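Local coordinates for protein alpha-1,6-mannanase (PDB 4V1S) that probably hydrolyses alpha-1,6-mannosidic linkages in mannans, as a family 76 glycoside hydrolase of a gut bacterium, at residues K167-L172 with M213-I218. Residues are numbered along the deposited sequence; the frame is centred on the assembly and turned at random.
Sequences KAKGAL and MKLYEI
Leu215 reaches from helix 202-219 against the face of helix 162-177 that carries Ala168, Lys169 and Leu172, and its two methyls divide the work. CD1 of Leu215 meets CD2 of Leu172 tip to tip at 3.4 Å, closer than two methyls normally settle. CD1 of Leu215 also lies 4.0 Å from the carbonyl O of Ala168, an oxygen already engaged in its own helix by the N-H of Leu172. The other branch, CD2 of Leu215, touches CG of Lys169 at 3.9 Å. That lysine offers only its aliphatic part here: CG is anti to the carbonyl carbon (chi1 -72°), and the chain then runs out extended, leaving NZ of Lys169 5.8 Å from CD2 of Leu215, beyond contact. Leu172 instead has CG anti to the backbone N (chi1 180°), which sends its branches across to the partner helix; the side chain also packs on Thr208, Ser211 and Cys212.

The short helix segments run roughly antiparallel, at 138°, with their axes 11.2 Å apart at closest approach; the backbones stay apart and the two leucines meet in the gap through their methyls. Helix 142-159 closes in through Leu152 on Ala168 and Cys153 on Leu215, while Tyr224 of helix 222-239 packs on Leu172. No hydrogen bond or salt bridge links the two segments, so these two helices of the family 76 (alpha/alpha)6 barrel are joined here by a modest, buried and mainly apolar van der Waals contact through Leu215.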
# COMPACT_ATOMS: atom_id res chain seq x y z
N LYS A 167 6.61 16.37 -1.77
CA LYS A 167 7.27 15.08 -1.61
C LYS A 167 6.54 13.99 -2.40
O LYS A 167 7.18 13.06 -2.88
CB LYS A 167 7.44 14.69 -0.15
CG LYS A 167 8.48 15.51 0.59
CD LYS A 167 9.89 15.15 0.17
CE LYS A 167 10.93 15.90 0.98
NZ LYS A 167 10.92 17.36 0.77
N ALA A 168 5.20 14.05 -2.52
CA ALA A 168 4.49 13.09 -3.38
C ALA A 168 5.03 13.15 -4.81
O ALA A 168 5.31 12.13 -5.43
CB ALA A 168 3.01 13.34 -3.40
N LYS A 169 5.17 14.37 -5.32
CA LYS A 169 5.68 14.57 -6.66
C LYS A 169 7.12 14.06 -6.80
O LYS A 169 7.48 13.43 -7.82
CB LYS A 169 5.60 16.05 -7.06
CG LYS A 169 4.19 16.52 -7.31
CD LYS A 169 4.22 18.02 -7.51
CE LYS A 169 2.86 18.61 -7.74
NZ LYS A 169 2.93 20.10 -7.80
N GLY A 170 7.93 14.33 -5.78
CA GLY A 170 9.31 13.92 -5.81
C GLY A 170 9.48 12.43 -5.72
O GLY A 170 10.27 11.84 -6.44
N ALA A 171 8.72 11.80 -4.85
CA ALA A 171 8.76 10.33 -4.74
C ALA A 171 8.34 9.68 -6.06
O ALA A 171 8.96 8.74 -6.52
CB ALA A 171 7.85 9.87 -3.60
N LEU A 172 7.24 10.17 -6.64
CA LEU A 172 6.75 9.63 -7.92
C LEU A 172 7.80 9.88 -9.02
O LEU A 172 8.04 9.00 -9.85
CB LEU A 172 5.39 10.18 -8.28
CG LEU A 172 4.85 9.65 -9.62
CD1 LEU A 172 4.87 8.11 -9.66
CD2 LEU A 172 3.45 10.18 -9.88
N MET A 213 -2.04 8.20 -11.35
CA MET A 213 -3.46 8.51 -11.44
C MET A 213 -3.91 9.48 -10.34
O MET A 213 -4.72 10.40 -10.60
CB MET A 213 -4.31 7.25 -11.47
CG MET A 213 -4.12 6.43 -12.74
SD MET A 213 -4.26 7.38 -14.29
CE MET A 213 -5.86 8.14 -14.09
N LYS A 214 -3.37 9.32 -9.13
CA LYS A 214 -3.69 10.23 -8.05
C LYS A 214 -3.17 11.62 -8.33
O LYS A 214 -3.89 12.61 -8.14
CB LYS A 214 -3.20 9.68 -6.70
CG LYS A 214 -4.00 8.48 -6.19
CD LYS A 214 -3.51 7.92 -4.87
CE LYS A 214 -4.57 7.01 -4.27
NZ LYS A 214 -5.66 7.80 -3.66
N LEU A 215 -1.94 11.71 -8.84
CA LEU A 215 -1.38 13.01 -9.21
C LEU A 215 -2.04 13.63 -10.45
O LEU A 215 -2.15 14.87 -10.56
CB LEU A 215 0.13 12.94 -9.34
CG LEU A 215 0.84 13.23 -8.00
CD1 LEU A 215 2.27 12.75 -8.02
CD2 LEU A 215 0.79 14.72 -7.66
N TYR A 216 -2.50 12.79 -11.38
CA TYR A 216 -3.29 13.28 -12.50
C TYR A 216 -4.55 13.97 -12.01
O TYR A 216 -4.90 15.06 -12.46
CB TYR A 216 -3.67 12.14 -13.47
CG TYR A 216 -4.59 12.60 -14.56
CD1 TYR A 216 -4.16 13.52 -15.50
CD2 TYR A 216 -5.90 12.15 -14.62
CE1 TYR A 216 -5.01 13.97 -16.49
CE2 TYR A 216 -6.77 12.60 -15.60
CZ TYR A 216 -6.31 13.49 -16.54
OH TYR A 216 -7.15 13.95 -17.53
N GLU A 217 -5.24 13.34 -11.07
CA GLU A 217 -6.47 13.91 -10.55
C GLU A 217 -6.19 15.24 -9.85
O GLU A 217 -6.94 16.20 -10.02
CB GLU A 217 -7.16 12.92 -9.61
CG GLU A 217 -7.74 11.73 -10.35
CD GLU A 217 -8.58 10.81 -9.49
OE1 GLU A 217 -8.66 11.01 -8.23
OE2 GLU A 217 -9.15 9.84 -10.08
N ILE A 218 -5.09 15.31 -9.12
CA ILE A 218 -4.73 16.54 -8.41
C ILE A 218 -4.28 17.65 -9.36
O ILE A 218 -4.74 18.81 -9.25
CB ILE A 218 -3.62 16.26 -7.36
CG1 ILE A 218 -4.21 15.44 -6.22
CG2 ILE A 218 -3.02 17.56 -6.82
CD1 ILE A 218 -3.18 14.72 -5.37